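Local coordinates for protein cytochrome c' (Thermochromatium tepidum, PDB 3VRC) that binds a covalently attached heme c and probably takes part in electron transfer in a purple photosynthetic bacterium, at residues P5-Q13 and V69-F78. Numbering follows the deposited sequence. Where two conformers were deposited one is given.
With HEC (heme c), chain L.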
ATOM      1  N   PRO B   5      18.437   6.917   0.005  1.00 14.59           N
ATOM      2  CA  PRO B   5      17.878   7.062   1.341  1.00 14.67           C
ATOM      3  C   PRO B   5      16.581   7.885   1.367  1.00 13.35           C
ATOM      4  O   PRO B   5      15.623   7.501   2.045  1.00 12.52           O
ATOM      5  CB  PRO B   5      19.056   7.714   2.100  1.00 17.92           C
ATOM      6  CG  PRO B   5      20.284   7.131   1.463  1.00 18.80           C
ATOM      7  CD  PRO B   5      19.910   7.201   0.001  1.00 18.01           C
ATOM      8  N   GLU B   6      16.519   8.975   0.625  1.00 13.13           N
ATOM      9  CA  GLU B   6      15.317   9.764   0.543  1.00 13.06           C
ATOM     10  C   GLU B   6      14.132   8.942   0.016  1.00 11.51           C
ATOM     11  O   GLU B   6      13.039   8.995   0.568  1.00 11.85           O
ATOM     12  CB  GLU B   6      15.533  10.964  -0.381  1.00 15.45           C
ATOM     13  CG  GLU B   6      14.256  11.773  -0.626  1.00 19.23           C
ATOM     14  CD  GLU B   6      14.510  12.974  -1.499  1.00 19.16           C
ATOM     15  OE1 GLU B   6      15.533  13.634  -1.345  1.00 25.46           O
ATOM     16  OE2 GLU B   6      13.679  13.329  -2.332  1.00 31.65           O
ATOM     17  N   GLU B   7      14.379   8.169  -1.031  1.00 11.84           N
ATOM     18  CA  GLU B   7      13.319   7.340  -1.592  1.00 11.23           C
ATOM     19  C   GLU B   7      12.899   6.238  -0.606  1.00 10.20           C
ATOM     20  O   GLU B   7      11.718   5.874  -0.578  1.00 10.49           O
ATOM     21  CB  GLU B   7      13.780   6.738  -2.921  1.00 13.04           C
ATOM     22  CG  GLU B   7      13.910   7.816  -4.000  1.00 13.42           C
ATOM     23  CD  GLU B   7      14.610   7.277  -5.213  1.00 16.20           C
ATOM     24  OE1 GLU B   7      15.611   6.554  -5.150  1.00 18.13           O
ATOM     25  OE2 GLU B   7      14.084   7.520  -6.305  1.00 24.00           O
ATOM     26  N   GLN B   8      13.826   5.669   0.146  1.00 11.33           N
ATOM     27  CA  GLN B   8      13.459   4.634   1.118  1.00 10.71           C
ATOM     28  C   GLN B   8      12.546   5.236   2.184  1.00 10.12           C
ATOM     29  O   GLN B   8      11.544   4.630   2.568  1.00  9.72           O
ATOM     30  CB  GLN B   8      14.716   4.055   1.777  1.00 12.10           C
ATOM     31  CG  GLN B   8      15.473   3.142   0.857  1.00 12.43           C
ATOM     32  CD  GLN B   8      16.765   2.716   1.532  1.00 14.13           C
ATOM     33  OE1 GLN B   8      16.732   2.089   2.567  1.00 15.55           O
ATOM     34  NE2 GLN B   8      17.899   3.170   0.989  1.00 18.47           N
ATOM     35  N   ILE B   9      12.868   6.433   2.672  1.00 10.50           N
ATOM     36  CA  ILE B   9      12.032   7.098   3.681  1.00 10.51           C
ATOM     37  C   ILE B   9      10.653   7.349   3.091  1.00  9.35           C
ATOM     38  O   ILE B   9       9.622   7.048   3.709  1.00  9.90           O
ATOM     39  CB  ILE B   9      12.676   8.400   4.167  1.00 11.25           C
ATOM     40  CG1 ILE B   9      13.971   8.108   4.951  1.00 11.96           C
ATOM     41  CG2 ILE B   9      11.726   9.173   5.010  1.00 11.80           C
ATOM     42  CD1 ILE B   9      14.831   9.364   5.163  1.00 14.67           C
ATOM     43  N   GLU B  10      10.598   7.928   1.889  1.00  9.73           N
ATOM     44  CA  GLU B  10       9.287   8.222   1.318  0.80  9.92           C
ATOM     45  C   GLU B  10       8.485   6.954   1.075  1.00  8.61           C
ATOM     46  O   GLU B  10       7.271   6.945   1.264  1.00  9.45           O
ATOM     47  CB  GLU B  10       9.439   8.993   0.028  0.80 11.48           C
ATOM     48  CG  GLU B  10       9.896  10.417   0.286  0.80 13.81           C
ATOM     49  CD  GLU B  10      10.127  11.107  -0.999  0.80 26.31           C
ATOM     50  OE1 GLU B  10      10.871  10.517  -1.865  0.80 21.85           O
ATOM     51  OE2 GLU B  10       9.561  12.232  -1.162  0.80 32.27           O
ATOM     52  N   THR B  11       9.147   5.903   0.652  1.00  8.43           N
ATOM     53  CA  THR B  11       8.434   4.663   0.318  1.00  8.80           C
ATOM     54  C   THR B  11       7.887   4.006   1.595  1.00  8.55           C
ATOM     55  O   THR B  11       6.755   3.497   1.589  1.00  8.87           O
ATOM     56  CB  THR B  11       9.293   3.740  -0.479  1.00  9.76           C
ATOM     57  OG1 THR B  11       9.729   4.408  -1.695  1.00 11.80           O
ATOM     58  CG2 THR B  11       8.552   2.463  -0.906  1.00 10.58           C
ATOM     59  N   ARG B  12       8.694   3.958   2.668  1.00  8.85           N
ATOM     60  CA  ARG B  12       8.165   3.342   3.877  1.00  8.66           C
ATOM     61  C   ARG B  12       7.032   4.171   4.412  1.00  7.93           C
ATOM     62  O   ARG B  12       5.999   3.628   4.859  1.00  8.66           O
ATOM     63  CB  ARG B  12       9.285   3.066   4.904  1.00  9.31           C
ATOM     64  CG  ARG B  12       9.889   4.300   5.597  1.00  9.47           C
ATOM     65  CD  ARG B  12      11.296   3.987   6.092  1.00 10.27           C
ATOM     66  NE  ARG B  12      11.815   5.036   6.937  1.00 10.71           N
ATOM     67  CZ  ARG B  12      13.118   5.168   7.252  1.00 10.64           C
ATOM     68  NH1 ARG B  12      14.022   4.341   6.725  1.00 11.58           N
ATOM     69  NH2 ARG B  12      13.460   6.093   8.151  1.00 12.26           N
ATOM     70  N   GLN B  13       7.145   5.506   4.397  1.00  8.70           N
ATOM     71  CA  GLN B  13       6.071   6.362   4.833  1.00  9.13           C
ATOM     72  C   GLN B  13       4.797   6.102   4.030  1.00  8.81           C
ATOM     73  O   GLN B  13       3.697   6.111   4.588  1.00  9.29           O
ATOM     74  CB  GLN B  13       6.461   7.848   4.716  1.00 10.22           C
ATOM     75  CG  GLN B  13       7.509   8.203   5.787  1.00 10.01           C
ATOM     76  CD  GLN B  13       8.061   9.609   5.601  1.00 11.24           C
ATOM     77  OE1 GLN B  13       7.953  10.221   4.519  1.00 14.62           O
ATOM     78  NE2 GLN B  13       8.725  10.101   6.624  1.00 11.59           N
ATOM     79  N   VAL B  69      12.499  16.188   3.217  1.00 33.23           N
ATOM     80  CA  VAL B  69      12.025  14.841   3.608  1.00 27.02           C
ATOM     81  C   VAL B  69      12.441  14.478   5.046  1.00 24.36           C
ATOM     82  O   VAL B  69      13.590  14.186   5.351  1.00 27.24           O
ATOM     83  CB  VAL B  69      12.470  13.749   2.604  1.00 30.43           C
ATOM     84  CG1 VAL B  69      12.012  12.360   3.061  1.00 28.50           C
ATOM     85  CG2 VAL B  69      11.970  14.096   1.191  1.00 27.56           C
ATOM     86  N   LYS B  70      11.477  14.575   5.930  1.00 21.49           N
ATOM     87  CA  LYS B  70      11.703  14.357   7.364  1.00 19.64           C
ATOM     88  C   LYS B  70      11.239  12.956   7.738  1.00 18.83           C
ATOM     89  O   LYS B  70      10.232  12.473   7.233  1.00 26.03           O
ATOM     90  CB  LYS B  70      10.919  15.353   8.173  1.00 24.52           C
ATOM     91  CG  LYS B  70      11.373  16.758   7.869  1.00 30.43           C
ATOM     92  CD  LYS B  70      11.089  17.743   8.996  1.00 39.69           C
ATOM     93  CE  LYS B  70      11.531  19.153   8.612  1.00 53.03           C
ATOM     94  NZ  LYS B  70      12.976  19.307   8.255  1.00 67.86           N
ATOM     95  N   THR B  71      11.983  12.275   8.593  1.00 17.15           N
ATOM     96  CA  THR B  71      11.624  10.985   9.113  1.00 14.80           C
ATOM     97  C   THR B  71      11.182  11.070  10.558  1.00 14.18           C
ATOM     98  O   THR B  71      11.705  11.894  11.313  1.00 17.13           O
ATOM     99  CB  THR B  71      12.782   9.957   8.905  1.00 15.91           C
ATOM    100  OG1 THR B  71      12.312   8.704   9.378  1.00 13.49           O
ATOM    101  CG2 THR B  71      14.091  10.289   9.672  1.00 18.13           C
ATOM    102  N   ARG B  72      10.223  10.222  10.935  1.00 12.87           N
ATOM    103  CA  ARG B  72       9.861  10.030  12.315  1.00 13.86           C
ATOM    104  C   ARG B  72      10.488   8.783  12.919  1.00 12.58           C
ATOM    105  O   ARG B  72      10.133   8.428  14.082  1.00 14.64           O
ATOM    106  CB  ARG B  72       8.325   9.939  12.411  1.00 13.59           C
ATOM    107  CG  ARG B  72       7.650  11.291  12.130  1.00 14.94           C
ATOM    108  CD  ARG B  72       6.126  11.233  12.020  1.00 17.02           C
ATOM    109  NE  ARG B  72       5.517  10.795  13.279  1.00 16.72           N
ATOM    110  CZ  ARG B  72       4.232  10.482  13.417  1.00 16.86           C
ATOM    111  NH1 ARG B  72       3.372  10.560  12.385  1.00 19.07           N
ATOM    112  NH2 ARG B  72       3.811  10.076  14.610  1.00 20.45           N
ATOM    113  N   ALA B  73      11.389   8.099  12.215  1.00 12.24           N
ATOM    114  CA  ALA B  73      12.086   6.996  12.803  1.00 12.81           C
ATOM    115  C   ALA B  73      13.055   7.485  13.882  1.00 12.41           C
ATOM    116  O   ALA B  73      13.894   8.340  13.601  1.00 16.21           O
ATOM    117  CB  ALA B  73      12.821   6.214  11.738  1.00 14.03           C
ATOM    118  N   LYS B  74      12.977   6.939  15.089  1.00 12.24           N
ATOM    119  CA  LYS B  74      13.862   7.397  16.180  1.00 12.55           C
ATOM    120  C   LYS B  74      15.225   6.743  16.017  1.00 12.56           C
ATOM    121  O   LYS B  74      15.394   5.651  15.490  1.00 12.75           O
ATOM    122  CB  LYS B  74      13.272   6.946  17.503  1.00 14.03           C
ATOM    123  CG  LYS B  74      12.036   7.739  17.908  1.00 15.09           C
ATOM    124  CD  LYS B  74      11.558   7.435  19.348  1.00 15.56           C
ATOM    125  CE  LYS B  74      10.538   8.429  19.815  1.00 16.87           C
ATOM    126  NZ  LYS B  74      10.207   8.186  21.240  1.00 16.69           N
ATOM    127  N   PRO B  75      16.258   7.394  16.603  1.00 13.58           N
ATOM    128  CA  PRO B  75      17.574   6.719  16.658  1.00 15.39           C
ATOM    129  C   PRO B  75      17.518   5.303  17.285  1.00 13.78           C
ATOM    130  O   PRO B  75      18.262   4.416  16.860  1.00 14.71           O
ATOM    131  CB  PRO B  75      18.448   7.686  17.447  1.00 17.39           C
ATOM    132  CG  PRO B  75      17.598   8.832  17.855  1.00 21.03           C
ATOM    133  CD  PRO B  75      16.246   8.731  17.213  1.00 14.81           C
ATOM    134  N   GLU B  76      16.617   5.149  18.261  1.00 14.14           N
ATOM    135  CA  GLU B  76      16.494   3.834  18.901  1.00 14.03           C
ATOM    136  C   GLU B  76      16.217   2.745  17.869  1.00 13.11           C
ATOM    137  O   GLU B  76      16.589   1.580  18.070  1.00 15.39           O
ATOM    138  CB  GLU B  76      15.406   3.824  19.955  1.00 15.21           C
ATOM    139  CG  GLU B  76      15.789   4.557  21.245  1.00 16.90           C
ATOM    140  CD  GLU B  76      15.410   6.049  21.315  1.00 15.64           C
ATOM    141  OE1 GLU B  76      15.323   6.743  20.256  1.00 14.52           O
ATOM    142  OE2 GLU B  76      15.207   6.555  22.488  1.00 15.71           O
ATOM    143  N   LEU B  77      15.489   3.047  16.793  1.00 13.10           N
ATOM    144  CA  LEU B  77      15.122   2.027  15.826  1.00 13.19           C
ATOM    145  C   LEU B  77      16.435   1.421  15.222  1.00 13.31           C
ATOM    146  O   LEU B  77      16.619   0.200  15.160  1.00 14.28           O
ATOM    147  CB  LEU B  77      14.302   2.665  14.696  1.00 12.77           C
ATOM    148  CG  LEU B  77      13.731   1.696  13.665  1.00 13.58           C
ATOM    149  CD1 LEU B  77      12.526   2.271  13.010  1.00 15.25           C
ATOM    150  CD2 LEU B  77      14.743   1.367  12.607  1.00 14.79           C
ATOM    151  N   PHE B  78      17.367   2.306  14.812  1.00 13.89           N
ATOM    152  CA  PHE B  78      18.571   1.876  14.140  1.00 15.37           C
ATOM    153  C   PHE B  78      19.557   1.204  15.100  1.00 16.66           C
ATOM    154  O   PHE B  78      20.414   0.445  14.653  1.00 19.78           O
ATOM    155  CB  PHE B  78      19.200   3.046  13.433  1.00 15.89           C
ATOM    156  CG  PHE B  78      18.239   3.636  12.412  1.00 16.21           C
ATOM    157  CD1 PHE B  78      18.165   3.085  11.135  1.00 18.88           C
ATOM    158  CD2 PHE B  78      17.366   4.688  12.770  1.00 17.91           C
ATOM    159  CE1 PHE B  78      17.239   3.556  10.176  1.00 17.95           C
ATOM    160  CE2 PHE B  78      16.436   5.155  11.840  1.00 19.34           C
ATOM    161  CZ  PHE B  78      16.402   4.614  10.516  1.00 18.56           C
TER
HETATM  162 FE   HEC L 201       3.997   2.636  11.564  1.00  8.98          FE
HETATM  163  CHA HEC L 201       5.190   5.757  10.676  1.00  9.61           C
HETATM  164  CHB HEC L 201       0.811   3.579  10.691  1.00  9.82           C
HETATM  165  CHC HEC L 201       2.938  -0.583  11.902  1.00  9.30           C
HETATM  166  CHD HEC L 201       7.165   1.719  12.414  1.00 10.58           C
HETATM  167  NA  HEC L 201       3.131   4.392  10.880  1.00  9.68           N
HETATM  168  C1A HEC L 201       3.777   5.548  10.570  1.00  9.15           C
HETATM  169  C2A HEC L 201       2.841   6.559  10.235  1.00 10.39           C
HETATM  170  C3A HEC L 201       1.552   5.956  10.253  1.00 10.16           C
HETATM  171  C4A HEC L 201       1.825   4.587  10.610  1.00  9.35           C
HETATM  172  CMA HEC L 201       0.239   6.533   9.896  1.00 11.83           C
HETATM  173  CAA HEC L 201       3.159   8.003  10.008  1.00 14.27           C
HETATM  174  CBA HEC L 201       2.756   8.540   8.720  1.00 14.42           C
HETATM  175  CGA HEC L 201       3.497   7.770   7.684  1.00 10.75           C
HETATM  176  O1A HEC L 201       2.816   7.473   6.639  1.00 13.77           O
HETATM  177  O2A HEC L 201       4.699   7.486   7.747  1.00 13.32           O
HETATM  178  NB  HEC L 201       2.213   1.676  11.283  1.00  8.97           N
HETATM  179  C1B HEC L 201       1.042   2.210  10.964  1.00  9.08           C
HETATM  180  C2B HEC L 201      -0.050   1.265  11.036  1.00  9.12           C
HETATM  181  C3B HEC L 201       0.592   0.063  11.346  1.00  9.09           C
HETATM  182  C4B HEC L 201       2.001   0.350  11.492  1.00  8.70           C
HETATM  183  CMB HEC L 201      -1.476   1.506  10.788  1.00 10.60           C
HETATM  184  CAB HEC L 201       0.014  -1.318  11.598  1.00  9.73           C
HETATM  185  CBB HEC L 201      -1.074  -1.773  10.706  1.00 10.27           C
HETATM  186  NC  HEC L 201       4.896   0.873  12.066  1.00  9.80           N
HETATM  187  C1C HEC L 201       4.300  -0.355  12.188  1.00  9.47           C
HETATM  188  C2C HEC L 201       5.224  -1.369  12.690  1.00  9.59           C
HETATM  189  C3C HEC L 201       6.446  -0.673  12.809  1.00  9.72           C
HETATM  190  C4C HEC L 201       6.184   0.705  12.434  1.00  9.28           C
HETATM  191  CMC HEC L 201       4.828  -2.764  12.993  1.00 11.00           C
HETATM  192  CAC HEC L 201       7.777  -1.175  13.310  1.00 10.39           C
HETATM  193  CBC HEC L 201       7.981  -2.660  13.270  1.00 11.89           C
HETATM  194  ND  HEC L 201       5.789   3.549  11.609  1.00  9.91           N
HETATM  195  C1D HEC L 201       6.989   3.027  11.960  1.00  9.71           C
HETATM  196  C2D HEC L 201       8.074   3.949  11.814  1.00 10.23           C
HETATM  197  C3D HEC L 201       7.544   5.081  11.250  1.00  9.54           C
HETATM  198  C4D HEC L 201       6.111   4.782  11.098  1.00  9.51           C
HETATM  199  CMD HEC L 201       9.516   3.700  12.203  1.00 11.32           C
HETATM  200  CAD HEC L 201       8.218   6.334  10.781  1.00 11.02           C
HETATM  201  CBD HEC L 201       8.633   6.187   9.292  1.00 10.90           C
HETATM  202  CGD HEC L 201       9.446   7.371   8.798  1.00 10.13           C
HETATM  203  O1D HEC L 201       8.993   8.525   9.051  1.00 10.83           O
HETATM  204  O2D HEC L 201      10.517   7.140   8.216  1.00 11.61           O
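One propionate of heme c is clasped between the first helix of the cytochrome c' four-helix bundle, through Arg-12 and Gln-13, and the loop at Thr-71 and Arg-72. Gln-13 bridges the loop and the heme: its NE2 donates to Lys-70 O (2.9 Å), approaching in the carbonyl plane, with the oxygen close to the plane of the Gln-13 amide, and almost straight (177°) to heme O1D. The other propionate oxygen, O2D, is gripped by Arg-12 NE at 2.8 Å, by Arg-12 NH2 through a more bent bond (137°), and by the hydroxyl OG1 of Thr-71 at 2.6 Å. O1D also takes the backbone N of Arg-72 at 2.8 Å. Five donor contacts, two from the cationic Arg-12, would probably favour the ionised propionate. Thr-71 OG1, turned opposite its own backbone N (chi1 -177°), also accepts from Ala-73 N in an ST turn, which helps to hold the hydroxyl oxygen at the edge of the Arg-12 guanidinium. Ile-9 CG1 lies over one guanidinium face, while Leu-57 O and Thr-62 O, earlier in the connection that leads to Val-69, accept hydrogen bonds from NH1 and NH2 respectively. An alanine at Gln-13 removes the donor shared by Lys-70 O and heme O1D, and would probably weaken the tie between helix and loop, with O1D left to Arg-72 N. Farther from the heme, Val-69 packs on the helix, CG1 against Ile-9 CG2 (3.7 Å) and CG2 against the aliphatic CG of Glu-6 (3.7 Å).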